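Local coordinates for protein AvmM (Streptomyces sp. NBRC 109436, PDB 7FE6) that catalyses the macrocyclization step of alchivemycin A biosynthesis, a dehydration followed by a Michael-type addition, at residues G59-R69 against I148-P159. Sequence-based numbering, arbitrary orientation.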
ATOM      1  N   GLY A  59     -12.393   3.411  16.337  1.00 58.59           N
ATOM      2  CA  GLY A  59     -12.921   2.288  15.586  1.00 57.80           C
ATOM      3  C   GLY A  59     -12.863   2.569  14.101  1.00 54.57           C
ATOM      4  O   GLY A  59     -12.855   3.725  13.669  1.00 54.86           O
ATOM      5  N   LEU A  60     -12.831   1.493  13.318  1.00 54.63           N
ATOM      6  CA  LEU A  60     -12.726   1.602  11.867  1.00 52.28           C
ATOM      7  C   LEU A  60     -14.099   1.696  11.202  1.00 55.98           C
ATOM      8  O   LEU A  60     -15.039   0.974  11.558  1.00 55.53           O
ATOM      9  CB  LEU A  60     -11.980   0.397  11.283  1.00 47.93           C
ATOM     10  CG  LEU A  60     -11.863   0.441   9.745  1.00 49.92           C
ATOM     11  CD1 LEU A  60     -10.975   1.592   9.287  1.00 48.55           C
ATOM     12  CD2 LEU A  60     -11.508  -0.886   9.076  1.00 44.76           C
ATOM     13  N   ASN A  61     -14.191   2.565  10.202  1.00 53.19           N
ATOM     14  CA  ASN A  61     -15.303   2.579   9.262  1.00 55.62           C
ATOM     15  C   ASN A  61     -14.791   2.185   7.880  1.00 54.99           C
ATOM     16  O   ASN A  61     -13.637   2.458   7.524  1.00 53.77           O
ATOM     17  CB  ASN A  61     -15.975   3.960   9.212  1.00 54.28           C
ATOM     18  CG  ASN A  61     -16.477   4.414  10.582  1.00 58.21           C
ATOM     19  OD1 ASN A  61     -17.466   3.895  11.101  1.00 58.45           O
ATOM     20  ND2 ASN A  61     -15.765   5.366  11.191  1.00 58.06           N
ATOM     21  N   LEU A  62     -15.651   1.496   7.125  1.00 54.32           N
ATOM     22  CA  LEU A  62     -15.364   1.001   5.781  1.00 54.64           C
ATOM     23  C   LEU A  62     -16.487   1.459   4.861  1.00 56.77           C
ATOM     24  O   LEU A  62     -17.666   1.298   5.193  1.00 55.64           O
ATOM     25  CB  LEU A  62     -15.264  -0.526   5.772  1.00 54.88           C
ATOM     26  CG  LEU A  62     -14.186  -1.249   4.980  1.00 56.15           C
ATOM     27  CD1 LEU A  62     -12.786  -0.879   5.447  1.00 53.45           C
ATOM     28  CD2 LEU A  62     -14.418  -2.712   5.168  1.00 56.38           C
ATOM     29  N   VAL A  63     -16.141   2.069   3.733  1.00 58.48           N
ATOM     30  CA  VAL A  63     -17.141   2.585   2.806  1.00 58.34           C
ATOM     31  C   VAL A  63     -17.045   1.836   1.490  1.00 57.05           C
ATOM     32  O   VAL A  63     -15.961   1.720   0.914  1.00 58.02           O
ATOM     33  CB  VAL A  63     -16.988   4.094   2.577  1.00 57.97           C
ATOM     34  CG1 VAL A  63     -18.084   4.584   1.674  1.00 58.87           C
ATOM     35  CG2 VAL A  63     -17.041   4.816   3.898  1.00 54.62           C
ATOM     36  N   ILE A  64     -18.169   1.302   1.025  1.00 59.20           N
ATOM     37  CA  ILE A  64     -18.234   0.662  -0.281  1.00 62.20           C
ATOM     38  C   ILE A  64     -18.985   1.595  -1.214  1.00 60.70           C
ATOM     39  O   ILE A  64     -20.062   2.082  -0.864  1.00 64.77           O
ATOM     40  CB  ILE A  64     -18.890  -0.723  -0.214  1.00 62.29           C
ATOM     41  CG1 ILE A  64     -18.124  -1.602   0.786  1.00 57.40           C
ATOM     42  CG2 ILE A  64     -18.907  -1.335  -1.619  1.00 58.34           C
ATOM     43  CD1 ILE A  64     -18.649  -3.016   0.892  1.00 52.81           C
ATOM     44  N   TRP A  65     -18.400   1.874  -2.372  1.00 61.69           N
ATOM     45  CA  TRP A  65     -18.873   2.903  -3.289  1.00 64.04           C
ATOM     46  C   TRP A  65     -18.921   2.342  -4.701  1.00 63.45           C
ATOM     47  O   TRP A  65     -17.953   1.729  -5.162  1.00 62.80           O
ATOM     48  CB  TRP A  65     -17.969   4.138  -3.239  1.00 64.45           C
ATOM     49  CG  TRP A  65     -18.267   5.205  -4.293  1.00 68.43           C
ATOM     50  CD1 TRP A  65     -19.423   5.926  -4.435  1.00 70.06           C
ATOM     51  CD2 TRP A  65     -17.357   5.712  -5.294  1.00 67.95           C
ATOM     52  NE1 TRP A  65     -19.298   6.826  -5.480  1.00 70.74           N
ATOM     53  CE2 TRP A  65     -18.042   6.717  -6.016  1.00 68.72           C
ATOM     54  CE3 TRP A  65     -16.039   5.401  -5.656  1.00 66.38           C
ATOM     55  CZ2 TRP A  65     -17.457   7.410  -7.071  1.00 68.13           C
ATOM     56  CZ3 TRP A  65     -15.459   6.094  -6.704  1.00 65.93           C
ATOM     57  CH2 TRP A  65     -16.169   7.086  -7.399  1.00 67.09           C
ATOM     58  N   PHE A  66     -20.047   2.536  -5.375  1.00 67.06           N
ATOM     59  CA  PHE A  66     -20.168   2.259  -6.805  1.00 67.12           C
ATOM     60  C   PHE A  66     -20.303   3.586  -7.536  1.00 66.66           C
ATOM     61  O   PHE A  66     -21.216   4.362  -7.251  1.00 67.47           O
ATOM     62  CB  PHE A  66     -21.369   1.362  -7.114  1.00 66.53           C
ATOM     63  CG  PHE A  66     -21.209  -0.076  -6.667  1.00 66.16           C
ATOM     64  CD1 PHE A  66     -20.041  -0.517  -6.070  1.00 62.67           C
ATOM     65  CD2 PHE A  66     -22.240  -0.994  -6.861  1.00 67.62           C
ATOM     66  CE1 PHE A  66     -19.904  -1.841  -5.665  1.00 62.91           C
ATOM     67  CE2 PHE A  66     -22.104  -2.321  -6.460  1.00 65.46           C
ATOM     68  CZ  PHE A  66     -20.931  -2.744  -5.857  1.00 59.95           C
ATOM     69  N   SER A  67     -19.402   3.838  -8.479  1.00 67.01           N
ATOM     70  CA  SER A  67     -19.435   5.092  -9.210  1.00 68.16           C
ATOM     71  C   SER A  67     -20.434   5.078 -10.361  1.00 72.80           C
ATOM     72  O   SER A  67     -20.753   6.149 -10.895  1.00 73.94           O
ATOM     73  CB  SER A  67     -18.056   5.405  -9.772  1.00 64.27           C
ATOM     74  OG  SER A  67     -17.810   4.569 -10.876  1.00 62.84           O
ATOM     75  N   ASP A  68     -20.909   3.895 -10.773  1.00 68.12           N
ATOM     76  CA  ASP A  68     -21.633   3.732 -12.029  1.00 65.57           C
ATOM     77  C   ASP A  68     -23.018   3.133 -11.844  1.00 68.15           C
ATOM     78  O   ASP A  68     -23.599   2.623 -12.806  1.00 72.37           O
ATOM     79  CB  ASP A  68     -20.809   2.886 -13.003  1.00 68.76           C
ATOM     80  CG  ASP A  68     -20.399   1.542 -12.419  1.00 65.35           C
ATOM     81  OD1 ASP A  68     -20.521   1.355 -11.190  1.00 65.05           O
ATOM     82  OD2 ASP A  68     -19.926   0.678 -13.191  1.00 64.75           O
ATOM     83  N   ARG A  69     -23.569   3.209 -10.638  1.00 71.81           N
ATOM     84  CA  ARG A  69     -24.942   2.820 -10.360  1.00 68.30           C
ATOM     85  C   ARG A  69     -25.283   3.248  -8.943  1.00 71.53           C
ATOM     86  O   ARG A  69     -24.394   3.373  -8.093  1.00 69.55           O
ATOM     87  CB  ARG A  69     -25.134   1.318 -10.542  1.00 69.44           C
ATOM     88  CG  ARG A  69     -24.141   0.471  -9.786  1.00 67.17           C
ATOM     89  CD  ARG A  69     -24.185  -0.943 -10.321  1.00 67.10           C
ATOM     90  NE  ARG A  69     -25.510  -1.536 -10.151  1.00 67.98           N
ATOM     91  CZ  ARG A  69     -25.857  -2.723 -10.636  1.00 68.74           C
ATOM     92  NH1 ARG A  69     -24.987  -3.443 -11.328  1.00 68.61           N
ATOM     93  NH2 ARG A  69     -27.079  -3.189 -10.440  1.00 71.60           N
ATOM     94  N   ILE A 148     -24.673  -8.697  -9.455  1.00 69.74           N
ATOM     95  CA  ILE A 148     -24.442  -7.264  -9.341  1.00 66.64           C
ATOM     96  C   ILE A 148     -23.002  -7.001  -9.755  1.00 64.29           C
ATOM     97  O   ILE A 148     -22.099  -7.771  -9.407  1.00 62.81           O
ATOM     98  CB  ILE A 148     -24.774  -6.744  -7.925  1.00 68.56           C
ATOM     99  CG1 ILE A 148     -24.773  -5.212  -7.890  1.00 69.45           C
ATOM    100  CG2 ILE A 148     -23.839  -7.338  -6.872  1.00 66.82           C
ATOM    101  CD1 ILE A 148     -25.479  -4.622  -6.655  1.00 71.84           C
ATOM    102  N   THR A 149     -22.803  -5.973 -10.580  1.00 63.22           N
ATOM    103  CA  THR A 149     -21.491  -5.663 -11.130  1.00 61.78           C
ATOM    104  C   THR A 149     -21.210  -4.171 -11.019  1.00 63.96           C
ATOM    105  O   THR A 149     -22.117  -3.359 -10.793  1.00 64.15           O
ATOM    106  CB  THR A 149     -21.370  -6.058 -12.603  1.00 60.09           C
ATOM    107  OG1 THR A 149     -22.283  -5.272 -13.382  1.00 56.76           O
ATOM    108  CG2 THR A 149     -21.646  -7.546 -12.790  1.00 55.78           C
ATOM    109  N   SER A 150     -19.932  -3.820 -11.186  1.00 57.33           N
ATOM    110  CA  SER A 150     -19.537  -2.422 -11.226  1.00 59.12           C
ATOM    111  C   SER A 150     -18.196  -2.301 -11.938  1.00 58.86           C
ATOM    112  O   SER A 150     -17.291  -3.100 -11.697  1.00 59.55           O
ATOM    113  CB  SER A 150     -19.453  -1.839  -9.814  1.00 58.36           C
ATOM    114  OG  SER A 150     -18.969  -0.516  -9.871  1.00 59.96           O
ATOM    115  N   GLU A 151     -18.063  -1.292 -12.788  1.00 53.17           N
ATOM    116  CA  GLU A 151     -16.840  -1.106 -13.542  1.00 57.22           C
ATOM    117  C   GLU A 151     -15.905  -0.052 -12.949  1.00 60.30           C
ATOM    118  O   GLU A 151     -14.789   0.130 -13.451  1.00 56.37           O
ATOM    119  CB  GLU A 151     -17.203  -0.817 -14.996  1.00 59.89           C
ATOM    120  CG  GLU A 151     -17.693  -2.116 -15.629  1.00 59.67           C
ATOM    121  CD  GLU A 151     -16.616  -3.200 -15.480  1.00 63.70           C
ATOM    122  OE1 GLU A 151     -15.506  -2.960 -16.043  1.00 60.51           O
ATOM    123  OE2 GLU A 151     -16.824  -4.211 -14.742  1.00 57.66           O
ATOM    124  N   HIS A 152     -16.319   0.628 -11.886  1.00 59.19           N
ATOM    125  CA  HIS A 152     -15.387   1.441 -11.116  1.00 58.76           C
ATOM    126  C   HIS A 152     -15.979   1.646  -9.729  1.00 59.00           C
ATOM    127  O   HIS A 152     -16.962   2.379  -9.563  1.00 57.36           O
ATOM    128  CB  HIS A 152     -15.079   2.775 -11.793  1.00 57.83           C
ATOM    129  CG  HIS A 152     -14.307   3.712 -10.915  1.00 59.07           C
ATOM    130  ND1 HIS A 152     -13.073   3.390 -10.385  1.00 57.02           N
ATOM    131  CD2 HIS A 152     -14.621   4.935 -10.419  1.00 58.62           C
ATOM    132  CE1 HIS A 152     -12.647   4.388  -9.631  1.00 58.52           C
ATOM    133  NE2 HIS A 152     -13.567   5.338  -9.634  1.00 61.33           N
ATOM    134  N   ALA A 153     -15.349   1.025  -8.739  1.00 58.05           N
ATOM    135  CA  ALA A 153     -15.836   0.990  -7.379  1.00 58.06           C
ATOM    136  C   ALA A 153     -14.636   1.153  -6.466  1.00 59.36           C
ATOM    137  O   ALA A 153     -13.481   1.026  -6.889  1.00 55.20           O
ATOM    138  CB  ALA A 153     -16.576  -0.323  -7.086  1.00 56.66           C
ATOM    139  N   GLY A 154     -14.908   1.403  -5.197  1.00 58.41           N
ATOM    140  CA  GLY A 154     -13.829   1.512  -4.236  1.00 52.69           C
ATOM    141  C   GLY A 154     -14.271   1.009  -2.889  1.00 56.47           C
ATOM    142  O   GLY A 154     -15.452   1.101  -2.519  1.00 55.88           O
ATOM    143  N   ILE A 155     -13.315   0.453  -2.151  1.00 53.45           N
ATOM    144  CA  ILE A 155     -13.451   0.297  -0.711  1.00 51.03           C
ATOM    145  C   ILE A 155     -12.625   1.404  -0.075  1.00 51.79           C
ATOM    146  O   ILE A 155     -11.459   1.616  -0.444  1.00 48.91           O
ATOM    147  CB  ILE A 155     -12.992  -1.089  -0.245  1.00 48.82           C
ATOM    148  CG1 ILE A 155     -13.702  -2.169  -1.054  1.00 52.41           C
ATOM    149  CG2 ILE A 155     -13.312  -1.269   1.216  1.00 51.73           C
ATOM    150  CD1 ILE A 155     -13.197  -3.591  -0.800  1.00 45.35           C
ATOM    151  N   PHE A 156     -13.213   2.100   0.886  1.00 49.45           N
ATOM    152  CA  PHE A 156     -12.541   3.207   1.542  1.00 52.05           C
ATOM    153  C   PHE A 156     -12.451   2.960   3.037  1.00 54.89           C
ATOM    154  O   PHE A 156     -13.409   2.486   3.658  1.00 56.97           O
ATOM    155  CB  PHE A 156     -13.246   4.531   1.313  1.00 53.06           C
ATOM    156  CG  PHE A 156     -13.242   4.996  -0.115  1.00 53.82           C
ATOM    157  CD1 PHE A 156     -14.139   4.449  -1.046  1.00 51.28           C
ATOM    158  CD2 PHE A 156     -12.353   5.997  -0.525  1.00 49.67           C
ATOM    159  CE1 PHE A 156     -14.163   4.891  -2.342  1.00 53.06           C
ATOM    160  CE2 PHE A 156     -12.351   6.441  -1.827  1.00 50.33           C
ATOM    161  CZ  PHE A 156     -13.267   5.888  -2.747  1.00 55.16           C
ATOM    162  N   ALA A 157     -11.277   3.237   3.596  1.00 53.34           N
ATOM    163  CA  ALA A 157     -11.040   3.107   5.023  1.00 52.63           C
ATOM    164  C   ALA A 157     -11.120   4.484   5.663  1.00 53.67           C
ATOM    165  O   ALA A 157     -10.381   5.398   5.282  1.00 53.09           O
ATOM    166  CB  ALA A 157      -9.686   2.454   5.284  1.00 51.78           C
ATOM    167  N   LEU A 158     -12.010   4.630   6.637  1.00 54.72           N
ATOM    168  CA  LEU A 158     -12.218   5.906   7.318  1.00 57.03           C
ATOM    169  C   LEU A 158     -12.057   5.649   8.807  1.00 56.44           C
ATOM    170  O   LEU A 158     -13.021   5.231   9.476  1.00 56.98           O
ATOM    171  CB  LEU A 158     -13.597   6.490   7.020  1.00 57.80           C
ATOM    172  CG  LEU A 158     -13.976   7.741   7.824  1.00 56.80           C
ATOM    173  CD1 LEU A 158     -13.155   8.979   7.401  1.00 52.69           C
ATOM    174  CD2 LEU A 158     -15.473   7.993   7.754  1.00 55.71           C
ATOM    175  N   PRO A 159     -10.864   5.873   9.358  1.00 58.79           N
ATOM    176  CA  PRO A 159     -10.678   5.710  10.807  1.00 58.97           C
ATOM    177  C   PRO A 159     -11.508   6.732  11.578  1.00 56.54           C
ATOM    178  O   PRO A 159     -11.501   7.923  11.267  1.00 59.61           O
ATOM    179  CB  PRO A 159      -9.174   5.926  10.995  1.00 55.28           C
ATOM    180  CG  PRO A 159      -8.586   5.736   9.619  1.00 54.96           C
ATOM    181  CD  PRO A 159      -9.617   6.248   8.682  1.00 54.97           C
TER
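Leu62 CG lies against Ile155 CG2 at 3.9 Å, near the middle of two antiparallel neighbours in one sheet of a beta sandwich, a pair that illustrates how such strands send alternate side chains to opposite faces. Leu60, Leu62, Ile64 and Phe66 share the face carrying Ala153, Ile155, Ala157 and Pro159; Leu60 and Ala157 both reach Val45 of strand 40-49 in the other sheet, so this face is the sandwich interior. At its far end the Phe66 ring carries Ser150 CB squarely over its centre, a CH-pi contact 3.9 Å from the centroid, while Ile148 CD1 meets its edge. The opposite face is more aromatic: Trp65 CE3 meets the edge of the Phe156 ring. Trp65 reaches both Phe156 and His152 because a chi1 of 172° turns its CG away from its own N; the Trp65 and His152 planes stand nearly perpendicular. Gly154 leaves room here, since a CB would run into Phe156 CE1. His152 ND1 itself bonds to His139 of a second subunit.

Between the two faces the backbones pair in regular alternation, the hydrogen-bonded pairs being Asn61 with Leu158, Val63 with Phe156 and Trp65 with Gly154. Leu158 O takes a further bond from Asn61 ND2, which approaches from the other face of the carbonyl plane than Asn61 N; the same amide nitrogen also bonds to Phe175 O.

Past the strands, Ser67 N and OG both bind His152 O. Asp68 ties the loop after strand 59-66 to the corner at Glu151, OD1 accepting from Ser150 OG and OD2 from Glu151 N, each on its syn side. Replacing Asp68 with an alanine is likely to leave both donors without this acceptor and the corner less firmly held. Outermost, Arg69, salt-bridged to Asp71, lays one guanidinium face against Ile148 CG1, toward the rim of the group, and sends NH1 to Thr149 O at 2.9 Å, that oxygen lying 26° out of the guanidinium plane.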